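Local structure of 6-aminohexanoate-cyclic-dimer hydrolase (Arthrobacter sp., 3A2Q) at residues Leu70-Thr75 against Gly116-Pro121; Thr137-Asn142 against Asp445-Gly450; Gly149-Ser154 against Ala172-Ile177; Ala156-Ala161 against Cys182-Leu187. The protein hydrolyses the cyclic dimer of 6-aminohexanoate, a by-product of nylon-6 manufacture, opening it to the linear dimer. The protein carries 1 engineered substitution. All blocks are in the same frame, centred on the assembly; numbering follows the deposited sequence.

Overall arrangement
All four contacts lie in the amidase fold, and contacts 1 and 3 meet at the active site. Contact 3 holds S150, the engineered A174 and the substrate, two 6-aminohexanoate units joined as the cyclic dimer. Contact 1 supplies K72, whose NZ lies 2.7 Å from S150 OG, and a second link joins T118 OG1 to S154 OG at 2.7 Å; the two centres are 11 Å apart. Contact 4 shares helix 152-159 with contact 3, centre to centre about 10 Å, and ties that helix to the turn between helix 176-182 and strand 185-188. Contact 2 lies away from the site, its centre about 14 Å from that of contact 3, but W141 NE1 reaches C182 O of contact 4 at 2.9 Å.

Contact 1: Leu70-Thr75 against Gly116-Pro121; sequences LLKDLT and GKTNTP
Strands 68-72 and 113-118 run side by side and parallel in the central mixed sheet of the amidase fold, and L71 and K72 pair with K117 and T118 where the first strand delivers K72 to the active site. L71 N gives a nearly straight bond to G116 O (3.0 Å, 171° at the hydrogen), and D73 N reaches T118 O at 3.3 Å. On the sheet face of L70, K72 and T118, the methyl CG2 of T118 packs on L70 CB at 3.9 Å. K72 leaves with CG anti to its backbone N (chi1 -176°) and stays extended, its CE passing T120 OG1 at 3.5 Å roughly at right angles to that side chain. Its NZ bonds to N169, S150 and S151. From the other face the extended K117 chain runs obliquely to D73, where NZ makes a salt bridge to OD1 (2.9 Å), meeting the anti side of the carboxylate 28° out of its plane. K117 NZ also bonds to I82 O and donates to a water that donates to K72 O, while T84 and S85 hold D73 OD2. A methionine in place of K117 would probably leave the buried D73 carboxylate without its counter-charge and the water without its donor. The ammonium of K117 probably balances the charge of D73 and, through the water, links it to the carbonyl of K72, by similarity a charge-relay residue.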
loop_
_atom_site.group_PDB
_atom_site.type_symbol
_atom_site.label_atom_id
_atom_site.label_comp_id
_atom_site.label_asym_id
_atom_site.label_seq_id
_atom_site.Cartn_x
_atom_site.Cartn_y
_atom_site.Cartn_z
ATOM N N LEU A 70 1.448 2.320 -12.666
ATOM C CA LEU A 70 0.067 2.665 -12.374
ATOM C C LEU A 70 -0.057 3.491 -11.097
ATOM O O LEU A 70 0.708 3.318 -10.148
ATOM C CB LEU A 70 -0.769 1.387 -12.279
ATOM C CG LEU A 70 -0.946 0.676 -13.623
ATOM C CD1 LEU A 70 -1.426 -0.750 -13.413
ATOM C CD2 LEU A 70 -1.921 1.471 -14.478
ATOM N N LEU A 71 -1.046 4.376 -11.091
ATOM C CA LEU A 71 -1.297 5.289 -9.985
ATOM C C LEU A 71 -2.666 5.052 -9.355
ATOM O O LEU A 71 -3.658 4.892 -10.059
ATOM C CB LEU A 71 -1.218 6.720 -10.521
ATOM C CG LEU A 71 -1.168 7.921 -9.585
ATOM C CD1 LEU A 71 0.180 7.949 -8.884
ATOM C CD2 LEU A 71 -1.372 9.197 -10.395
ATOM N N LYS A 72 -2.720 5.039 -8.029
ATOM C CA LYS A 72 -3.981 4.842 -7.320
ATOM C C LYS A 72 -4.798 6.120 -7.489
ATOM O O LYS A 72 -4.240 7.214 -7.446
ATOM C CB LYS A 72 -3.717 4.594 -5.832
ATOM C CG LYS A 72 -4.953 4.287 -4.996
ATOM C CD LYS A 72 -4.570 4.088 -3.540
ATOM C CE LYS A 72 -5.739 3.602 -2.695
ATOM N NZ LYS A 72 -5.379 3.496 -1.246
ATOM N N ASP A 73 -6.107 5.991 -7.692
ATOM C CA ASP A 73 -6.941 7.175 -7.857
ATOM C C ASP A 73 -7.364 7.725 -6.502
ATOM O O ASP A 73 -8.555 7.842 -6.195
ATOM C CB ASP A 73 -8.174 6.864 -8.718
ATOM C CG ASP A 73 -9.006 8.104 -9.010
ATOM O OD1 ASP A 73 -8.410 9.180 -9.234
ATOM O OD2 ASP A 73 -10.250 8.007 -9.025
ATOM N N LEU A 74 -6.363 8.061 -5.692
ATOM C CA LEU A 74 -6.577 8.606 -4.359
ATOM C C LEU A 74 -5.326 9.372 -3.919
ATOM O O LEU A 74 -4.195 8.945 -4.193
ATOM C CB LEU A 74 -6.849 7.476 -3.361
ATOM C CG LEU A 74 -7.306 7.883 -1.960
ATOM C CD1 LEU A 74 -8.721 8.458 -2.017
ATOM C CD2 LEU A 74 -7.276 6.667 -1.048
ATOM N N THR A 75 -5.542 10.503 -3.252
ATOM C CA THR A 75 -4.460 11.340 -2.732
ATOM C C THR A 75 -3.647 12.066 -3.804
ATOM O O THR A 75 -3.805 13.274 -3.995
ATOM C CB THR A 75 -3.496 10.510 -1.844
ATOM O OG1 THR A 75 -4.257 9.776 -0.876
ATOM C CG2 THR A 75 -2.513 11.428 -1.105
ATOM N N GLY A 116 -2.098 4.550 -16.306
ATOM C CA GLY A 116 -3.480 4.687 -15.884
ATOM C C GLY A 116 -3.646 4.697 -14.376
ATOM O O GLY A 116 -2.661 4.683 -13.638
ATOM N N LYS A 117 -4.895 4.729 -13.920
ATOM C CA LYS A 117 -5.191 4.744 -12.493
ATOM C C LYS A 117 -5.858 3.451 -12.025
ATOM O O LYS A 117 -6.595 2.814 -12.779
ATOM C CB LYS A 117 -6.090 5.929 -12.151
ATOM C CG LYS A 117 -5.460 7.289 -12.386
ATOM C CD LYS A 117 -6.353 8.356 -11.797
ATOM C CE LYS A 117 -5.685 9.711 -11.746
ATOM N NZ LYS A 117 -6.511 10.630 -10.912
ATOM N N THR A 118 -5.606 3.081 -10.771
ATOM C CA THR A 118 -6.159 1.855 -10.203
ATOM C C THR A 118 -7.299 2.064 -9.217
ATOM O O THR A 118 -7.392 3.096 -8.551
ATOM C CB THR A 118 -5.066 1.052 -9.509
ATOM O OG1 THR A 118 -4.376 1.902 -8.584
ATOM C CG2 THR A 118 -4.090 0.503 -10.534
ATOM N N ASN A 119 -8.145 1.044 -9.104
ATOM C CA ASN A 119 -9.311 1.085 -8.234
ATOM C C ASN A 119 -9.002 1.084 -6.737
ATOM O O ASN A 119 -7.967 0.580 -6.300
ATOM C CB ASN A 119 -10.245 -0.078 -8.591
ATOM C CG ASN A 119 -11.645 0.105 -8.042
ATOM O OD1 ASN A 119 -12.107 1.232 -7.843
ATOM N ND2 ASN A 119 -12.341 -1.003 -7.815
ATOM N N THR A 120 -9.922 1.655 -5.965
ATOM C CA THR A 120 -9.809 1.766 -4.514
ATOM C C THR A 120 -11.197 1.876 -3.887
ATOM O O THR A 120 -12.156 2.277 -4.553
ATOM C CB THR A 120 -9.037 3.054 -4.120
ATOM O OG1 THR A 120 -9.177 3.297 -2.713
ATOM C CG2 THR A 120 -9.605 4.259 -4.875
ATOM N N PRO A 121 -11.336 1.492 -2.608
ATOM C CA PRO A 121 -12.667 1.629 -2.013
ATOM C C PRO A 121 -12.844 3.141 -1.863
ATOM O O PRO A 121 -11.859 3.882 -1.916
ATOM C CB PRO A 121 -12.534 0.906 -0.671
ATOM C CG PRO A 121 -11.055 0.989 -0.371
ATOM C CD PRO A 121 -10.428 0.754 -1.713
HETATM O O HOH W 1 -4.622 9.781 -8.813
#

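Contact 2: Thr137-Asn142 against Asp445-Gly450; sequences TRNPWN and DGMPIG
W141 lays the five-membered ring of its indole under P448, whose CG sits 3.4 Å from the centroid of that ring and only 8° off its normal: a CH-pi contact square on the face. P448 CD comes in behind, 3.7 Å from W141 CG. Beside this pair M447 folds back, bent at chi2 (-55°) and chi3 (-72°), and that bend returns a side chain that starts away from 137-142; its SD then touches N142 CB at 3.5 Å and its CE lies 3.7 Å from N139 ND2. One water joins the segments, accepting from N142 ND2 and donating to D445 O, while N142 OD1 bonds to G144 N. In the next shell, N139 OD1 takes the backbone N of W141 at 2.9 Å, the oxygen lying in the plane of the indole at its edge, while N139 ND2 bonds to S146 O and V181 O. W141 NE1 is tied to C182 O, which fixes the turn of the ring. An alanine at W141 would probably leave P448 without its aromatic platform and C182 O without this donor. The bond from W141 N to N139 OD1 makes an Asx turn within the type I beta turn from N139 to N142, a loop that lays its tryptophan against the start of strand 448-455.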
loop_
_atom_site.group_PDB
_atom_site.type_symbol
_atom_site.label_atom_id
_atom_site.label_comp_id
_atom_site.label_asym_id
_atom_site.label_seq_id
_atom_site.Cartn_x
_atom_site.Cartn_y
_atom_site.Cartn_z
ATOM N N THR A 137 -12.749 -5.078 -7.441
ATOM C CA THR A 137 -11.532 -5.458 -8.137
ATOM C C THR A 137 -11.366 -6.896 -7.660
ATOM O O THR A 137 -11.490 -7.170 -6.467
ATOM C CB THR A 137 -10.305 -4.633 -7.699
ATOM O OG1 THR A 137 -10.455 -3.278 -8.140
ATOM C CG2 THR A 137 -9.030 -5.222 -8.307
ATOM N N ARG A 138 -11.096 -7.806 -8.588
ATOM C CA ARG A 138 -10.968 -9.215 -8.251
ATOM C C ARG A 138 -9.533 -9.714 -8.258
ATOM O O ARG A 138 -8.683 -9.193 -8.978
ATOM C CB ARG A 138 -11.832 -10.039 -9.209
ATOM C CG ARG A 138 -13.315 -9.683 -9.113
ATOM C CD ARG A 138 -14.158 -10.398 -10.167
ATOM N NE ARG A 138 -15.589 -10.166 -9.967
ATOM C CZ ARG A 138 -16.342 -10.806 -9.077
ATOM N NH1 ARG A 138 -15.813 -11.733 -8.291
ATOM N NH2 ARG A 138 -17.631 -10.515 -8.964
ATOM N N ASN A 139 -9.281 -10.743 -7.454
ATOM C CA ASN A 139 -7.949 -11.312 -7.314
ATOM C C ASN A 139 -7.514 -12.191 -8.483
ATOM O O ASN A 139 -8.184 -13.166 -8.827
ATOM C CB ASN A 139 -7.876 -12.115 -6.016
ATOM C CG ASN A 139 -6.460 -12.272 -5.510
ATOM O OD1 ASN A 139 -5.575 -12.709 -6.238
ATOM N ND2 ASN A 139 -6.239 -11.914 -4.246
ATOM N N PRO A 140 -6.379 -11.852 -9.112
ATOM C CA PRO A 140 -5.841 -12.612 -10.246
ATOM C C PRO A 140 -5.575 -14.077 -9.888
ATOM O O PRO A 140 -5.569 -14.947 -10.759
ATOM C CB PRO A 140 -4.552 -11.865 -10.591
ATOM C CG PRO A 140 -4.825 -10.460 -10.117
ATOM C CD PRO A 140 -5.551 -10.667 -8.825
ATOM N N TRP A 141 -5.347 -14.344 -8.605
ATOM C CA TRP A 141 -5.081 -15.704 -8.153
ATOM C C TRP A 141 -6.373 -16.501 -7.996
ATOM O O TRP A 141 -6.361 -17.726 -8.065
ATOM C CB TRP A 141 -4.314 -15.695 -6.821
ATOM C CG TRP A 141 -2.965 -15.036 -6.901
ATOM C CD1 TRP A 141 -2.703 -13.697 -6.877
ATOM C CD2 TRP A 141 -1.699 -15.689 -7.068
ATOM N NE1 TRP A 141 -1.353 -13.472 -7.022
ATOM C CE2 TRP A 141 -0.712 -14.678 -7.142
ATOM C CE3 TRP A 141 -1.303 -17.030 -7.164
ATOM C CZ2 TRP A 141 0.649 -14.965 -7.309
ATOM C CZ3 TRP A 141 0.058 -17.317 -7.332
ATOM C CH2 TRP A 141 1.013 -16.286 -7.403
ATOM N N ASN A 142 -7.477 -15.794 -7.773
ATOM C CA ASN A 142 -8.795 -16.404 -7.606
ATOM C C ASN A 142 -9.831 -15.286 -7.740
ATOM O O ASN A 142 -10.045 -14.517 -6.808
ATOM C CB ASN A 142 -8.904 -17.048 -6.225
ATOM C CG ASN A 142 -10.135 -17.902 -6.081
ATOM O OD1 ASN A 142 -11.217 -17.527 -6.524
ATOM N ND2 ASN A 142 -9.982 -19.057 -5.442
ATOM N N ASP A 445 -4.943 -23.453 -0.245
ATOM C CA ASP A 445 -5.855 -23.409 -1.377
ATOM C C ASP A 445 -5.402 -22.429 -2.457
ATOM O O ASP A 445 -6.214 -21.866 -3.192
ATOM C CB ASP A 445 -7.309 -23.153 -0.923
ATOM C CG ASP A 445 -7.531 -21.774 -0.339
ATOM O OD1 ASP A 445 -6.553 -21.081 0.003
ATOM O OD2 ASP A 445 -8.718 -21.392 -0.208
ATOM N N GLY A 446 -4.080 -22.234 -2.529
ATOM C CA GLY A 446 -3.470 -21.396 -3.549
ATOM C C GLY A 446 -3.508 -19.879 -3.499
ATOM O O GLY A 446 -3.262 -19.233 -4.524
ATOM N N MET A 447 -3.802 -19.306 -2.337
ATOM C CA MET A 447 -3.857 -17.855 -2.200
ATOM C C MET A 447 -2.567 -17.330 -1.557
ATOM O O MET A 447 -2.069 -17.901 -0.594
ATOM C CB MET A 447 -5.058 -17.447 -1.340
ATOM C CG MET A 447 -6.418 -17.832 -1.918
ATOM S SD MET A 447 -6.650 -17.207 -3.584
ATOM C CE MET A 447 -6.859 -15.458 -3.271
ATOM N N PRO A 448 -2.012 -16.232 -2.093
ATOM C CA PRO A 448 -0.777 -15.662 -1.537
ATOM C C PRO A 448 -0.884 -15.242 -0.072
ATOM O O PRO A 448 -1.926 -14.758 0.377
ATOM C CB PRO A 448 -0.497 -14.474 -2.458
ATOM C CG PRO A 448 -1.131 -14.889 -3.764
ATOM C CD PRO A 448 -2.424 -15.515 -3.310
ATOM N N ILE A 449 0.205 -15.448 0.666
ATOM C CA ILE A 449 0.302 -15.077 2.079
ATOM C C ILE A 449 1.591 -14.266 2.218
ATOM O O ILE A 449 2.678 -14.763 1.936
ATOM C CB ILE A 449 0.394 -16.325 3.008
ATOM C CG1 ILE A 449 -0.928 -17.089 2.993
ATOM C CG2 ILE A 449 0.751 -15.905 4.432
ATOM C CD1 ILE A 449 -0.942 -18.325 3.894
ATOM N N GLY A 450 1.470 -13.014 2.643
ATOM C CA GLY A 450 2.659 -12.197 2.796
ATOM C C GLY A 450 3.323 -12.301 4.157
ATOM O O GLY A 450 2.680 -12.619 5.162
HETATM O O HOH W 2 -7.666 -20.306 -4.932
#

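Contact 3: Gly149-Ser154 against Ala172-Ile177; sequences GSSGGS and AGAVRI. Engineered in segment 172-177: A174 (natural residue Ser). With ACA (6-aminohexanoic acid), chain C; ACA (6-aminohexanoic acid), chain B.
S150 and the engineered A174 (serine in the natural sequence) face each other at the heart of the active site, S150 OG 3.2 Å from A174 CB. A cis peptide precedes S150, and its chi1 of 54° puts OG between the backbone N and the carbonyl carbon. There S150 OG accepts from the amide N of ACA (chain B), one unit of the bound cyclic dimer, at 2.8 Å and also bonds to K72 NZ. S151 is rotated differently about CA-CB: with chi1 -53° its OG stands beside its own backbone N. S151 N donates to A174 O at 3.1 Å, in the carbonyl plane and on a lone pair, while OG is also bonded to K72 NZ and N169 N. G149 O, in the same segment, receives the CA-H of A174 (3.4 Å, 168° at the hydrogen) and lies against I177 CB. The amide carbonyl O of the chain C unit lies 3.1 Å from A174 CB and accepts from A172 N at 2.9 Å, with A171 N also bonded to the ligand. Since A174 occupies the position of the acyl-ester serine by similarity, A172 N and A171 N are placed as the oxyanion hole would be in this Ser-Ser-Lys amidase family, consistent with polarisation of the scissile carbonyl.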
loop_
_atom_site.group_PDB
_atom_site.type_symbol
_atom_site.label_atom_id
_atom_site.label_comp_id
_atom_site.label_asym_id
_atom_site.label_seq_id
_atom_site.Cartn_x
_atom_site.Cartn_y
_atom_site.Cartn_z
ATOM N N GLY A 149 -7.151 -4.089 0.454
ATOM C CA GLY A 149 -7.398 -2.682 0.192
ATOM C C GLY A 149 -6.597 -1.823 1.148
ATOM O O GLY A 149 -5.984 -2.360 2.069
ATOM N N SER A 150 -6.623 -0.501 0.971
ATOM C CA SER A 150 -7.404 0.143 -0.089
ATOM C C SER A 150 -6.722 0.221 -1.457
ATOM O O SER A 150 -7.378 0.496 -2.460
ATOM C CB SER A 150 -7.819 1.550 0.361
ATOM O OG SER A 150 -6.691 2.317 0.765
ATOM N N SER A 151 -5.415 -0.018 -1.513
ATOM C CA SER A 151 -4.711 0.041 -2.791
ATOM C C SER A 151 -4.845 -1.281 -3.546
ATOM O O SER A 151 -3.896 -1.739 -4.184
ATOM C CB SER A 151 -3.235 0.362 -2.564
ATOM O OG SER A 151 -3.089 1.526 -1.765
ATOM N N GLY A 152 -6.036 -1.878 -3.481
ATOM C CA GLY A 152 -6.287 -3.155 -4.131
ATOM C C GLY A 152 -6.074 -3.206 -5.633
ATOM O O GLY A 152 -5.618 -4.219 -6.162
ATOM N N GLY A 153 -6.406 -2.123 -6.327
ATOM C CA GLY A 153 -6.222 -2.086 -7.767
ATOM C C GLY A 153 -4.760 -2.146 -8.170
ATOM O O GLY A 153 -4.396 -2.825 -9.126
ATOM N N SER A 154 -3.909 -1.438 -7.435
ATOM C CA SER A 154 -2.489 -1.434 -7.745
ATOM C C SER A 154 -1.875 -2.789 -7.432
ATOM O O SER A 154 -1.060 -3.291 -8.201
ATOM C CB SER A 154 -1.773 -0.331 -6.961
ATOM O OG SER A 154 -2.185 0.947 -7.414
ATOM N N ALA A 172 -3.483 2.158 7.293
ATOM C CA ALA A 172 -3.698 1.083 8.259
ATOM C C ALA A 172 -3.197 -0.236 7.665
ATOM O O ALA A 172 -3.422 -1.305 8.228
ATOM C CB ALA A 172 -5.185 0.975 8.618
ATOM N N GLY A 173 -2.509 -0.134 6.527
ATOM C CA GLY A 173 -1.966 -1.297 5.841
ATOM C C GLY A 173 -2.363 -1.355 4.368
ATOM O O GLY A 173 -2.114 -2.356 3.698
ATOM N N ALA A 174 -2.942 -0.267 3.856
ATOM C CA ALA A 174 -3.431 -0.197 2.471
ATOM C C ALA A 174 -2.472 -0.525 1.321
ATOM O O ALA A 174 -2.905 -0.644 0.176
ATOM C CB ALA A 174 -4.086 1.160 2.227
ATOM N N VAL A 175 -1.175 -0.628 1.591
ATOM C CA VAL A 175 -0.246 -1.031 0.535
ATOM C C VAL A 175 0.189 -2.459 0.867
ATOM O O VAL A 175 0.170 -3.349 0.015
ATOM C CB VAL A 175 1.008 -0.123 0.457
ATOM C CG1 VAL A 175 2.156 -0.872 -0.218
ATOM C CG2 VAL A 175 0.690 1.132 -0.338
ATOM N N ARG A 176 0.559 -2.675 2.123
ATOM C CA ARG A 176 1.007 -3.982 2.573
ATOM C C ARG A 176 -0.068 -5.058 2.469
ATOM O O ARG A 176 0.222 -6.183 2.071
ATOM C CB ARG A 176 1.521 -3.886 4.011
ATOM C CG ARG A 176 2.823 -3.093 4.140
ATOM C CD ARG A 176 3.053 -2.683 5.599
ATOM N NE ARG A 176 2.132 -1.617 5.979
ATOM C CZ ARG A 176 1.807 -1.308 7.233
ATOM N NH1 ARG A 176 2.323 -1.989 8.250
ATOM N NH2 ARG A 176 0.956 -0.317 7.469
ATOM N N ILE A 177 -1.309 -4.719 2.805
ATOM C CA ILE A 177 -2.395 -5.699 2.737
ATOM C C ILE A 177 -2.624 -6.190 1.303
ATOM O O ILE A 177 -2.607 -7.395 1.049
ATOM C CB ILE A 177 -3.700 -5.120 3.356
ATOM C CG1 ILE A 177 -3.483 -4.902 4.858
ATOM C CG2 ILE A 177 -4.865 -6.086 3.145
ATOM C CD1 ILE A 177 -4.555 -4.100 5.563
HETATM C C ACA C . -6.166 2.406 4.249
HETATM O O ACA C . -5.076 2.441 4.828
HETATM C C2 ACA C . -7.180 1.312 4.554
HETATM C C3 ACA C . -7.661 1.329 6.002
HETATM C C4 ACA C . -8.804 2.321 6.230
HETATM C C5 ACA C . -8.774 2.875 7.656
HETATM C C6 ACA C . -9.712 4.063 7.847
HETATM N N ACA C . -9.072 5.343 7.543
HETATM C C ACA B . -9.362 6.088 6.480
HETATM O O ACA B . -10.318 5.856 5.740
HETATM C C2 ACA B . -8.447 7.262 6.199
HETATM C C3 ACA B . -8.067 7.359 4.731
HETATM C C4 ACA B . -6.801 6.566 4.453
HETATM C C5 ACA B . -6.906 5.743 3.181
HETATM C C6 ACA B . -5.889 4.608 3.176
HETATM N N ACA B . -6.520 3.299 3.332
#

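Contact 4: Ala156-Ala161 against Cys182-Leu187; sequences AAVAAA and CGVVGL
V184 reaches across to the last turn of helix 152-159, and its side chain carries much of this contact. From CB the branch CG1 points at the helix, anti to the carbonyl carbon and beside the backbone N (chi1 -60°). This methyl comes down on the backbone of A159, 3.6 Å from its CA and 3.7 Å from its N, and at the same time meets the A159 methyl CB at 3.8 Å. The same CG1 is flanked by V158 CG1 at 3.9 Å, the two valines crossing at a slant, so one methyl is seated between a backbone and two side chains.

C182 makes the other half of the contact. Its CB lies against A159 CB at 3.9 Å, and SG, turned beside its own backbone N, continues along the helix to A156, 3.7 Å from A156 N. The A159 methyl is therefore caught between C182 and V184, and sits 3.2 Å from C182 O, the same oxygen that takes the indole NE1 of W141. The fit is close because the helix offers alanines here, letting the chain pass near its backbone.

Both helices finish at this point, each with a Schellman motif: helix 152-159 with A161 at positive phi, helix 176-182 with G183. From there V185 enters strand 185-188 of the central sheet, between strands 211-216 and 435-442, while A156 also packs on P140 and V147, and A160 on I42 of helix 24-42.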
loop_
_atom_site.group_PDB
_atom_site.type_symbol
_atom_site.label_atom_id
_atom_site.label_comp_id
_atom_site.label_asym_id
_atom_site.label_seq_id
_atom_site.Cartn_x
_atom_site.Cartn_y
_atom_site.Cartn_z
ATOM N N ALA A 156 -3.337 -5.764 -7.410
ATOM C CA ALA A 156 -3.798 -6.717 -8.419
ATOM C C ALA A 156 -3.143 -6.452 -9.769
ATOM O O ALA A 156 -2.757 -7.384 -10.477
ATOM C CB ALA A 156 -5.319 -6.638 -8.557
ATOM N N ALA A 157 -3.023 -5.176 -10.127
ATOM C CA ALA A 157 -2.420 -4.801 -11.400
ATOM C C ALA A 157 -1.010 -5.360 -11.523
ATOM O O ALA A 157 -0.661 -5.969 -12.532
ATOM C CB ALA A 157 -2.397 -3.286 -11.542
ATOM N N VAL A 158 -0.196 -5.156 -10.491
ATOM C CA VAL A 158 1.172 -5.652 -10.505
ATOM C C VAL A 158 1.218 -7.179 -10.494
ATOM O O VAL A 158 2.062 -7.787 -11.145
ATOM C CB VAL A 158 1.975 -5.091 -9.301
ATOM C CG1 VAL A 158 3.383 -5.693 -9.280
ATOM C CG2 VAL A 158 2.052 -3.573 -9.404
ATOM N N ALA A 159 0.295 -7.796 -9.765
ATOM C CA ALA A 159 0.245 -9.250 -9.689
ATOM C C ALA A 159 -0.102 -9.859 -11.052
ATOM O O ALA A 159 0.310 -10.973 -11.362
ATOM C CB ALA A 159 -0.779 -9.677 -8.650
ATOM N N ALA A 160 -0.854 -9.114 -11.857
ATOM C CA ALA A 160 -1.269 -9.573 -13.182
ATOM C C ALA A 160 -0.393 -9.015 -14.299
ATOM O O ALA A 160 -0.731 -9.123 -15.477
ATOM C CB ALA A 160 -2.719 -9.196 -13.429
ATOM N N ALA A 161 0.725 -8.409 -13.918
ATOM C CA ALA A 161 1.673 -7.843 -14.872
ATOM C C ALA A 161 1.130 -6.726 -15.764
ATOM O O ALA A 161 1.595 -6.552 -16.891
ATOM C CB ALA A 161 2.261 -8.955 -15.733
ATOM N N CYS A 182 -2.251 -10.213 -2.850
ATOM C CA CYS A 182 -1.999 -10.401 -4.277
ATOM C C CYS A 182 -0.639 -10.980 -4.650
ATOM O O CYS A 182 -0.315 -11.091 -5.831
ATOM C CB CYS A 182 -2.210 -9.082 -5.021
ATOM S SG CYS A 182 -3.918 -8.495 -4.937
ATOM N N GLY A 183 0.162 -11.340 -3.655
ATOM C CA GLY A 183 1.453 -11.943 -3.946
ATOM C C GLY A 183 2.514 -11.069 -4.584
ATOM O O GLY A 183 3.245 -11.519 -5.468
ATOM N N VAL A 184 2.602 -9.815 -4.151
ATOM C CA VAL A 184 3.620 -8.910 -4.677
ATOM C C VAL A 184 4.303 -8.227 -3.497
ATOM O O VAL A 184 3.908 -8.431 -2.350
ATOM C CB VAL A 184 3.017 -7.835 -5.620
ATOM C CG1 VAL A 184 2.342 -8.508 -6.807
ATOM C CG2 VAL A 184 2.027 -6.962 -4.867
ATOM N N VAL A 185 5.341 -7.443 -3.776
ATOM C CA VAL A 185 6.046 -6.731 -2.719
ATOM C C VAL A 185 5.380 -5.379 -2.476
ATOM O O VAL A 185 5.153 -4.617 -3.412
ATOM C CB VAL A 185 7.520 -6.480 -3.088
ATOM C CG1 VAL A 185 8.231 -5.822 -1.914
ATOM C CG2 VAL A 185 8.198 -7.788 -3.449
ATOM N N GLY A 186 5.071 -5.085 -1.216
ATOM C CA GLY A 186 4.445 -3.817 -0.894
ATOM C C GLY A 186 5.157 -3.153 0.264
ATOM O O GLY A 186 5.244 -3.725 1.350
ATOM N N LEU A 187 5.674 -1.951 0.041
ATOM C CA LEU A 187 6.382 -1.241 1.095
ATOM C C LEU A 187 5.733 0.043 1.569
ATOM O O LEU A 187 5.358 0.896 0.759
ATOM C CB LEU A 187 7.808 -0.904 0.649
ATOM C CG LEU A 187 8.553 0.096 1.550
ATOM C CD1 LEU A 187 9.010 -0.603 2.824
ATOM C CD2 LEU A 187 9.745 0.674 0.806
#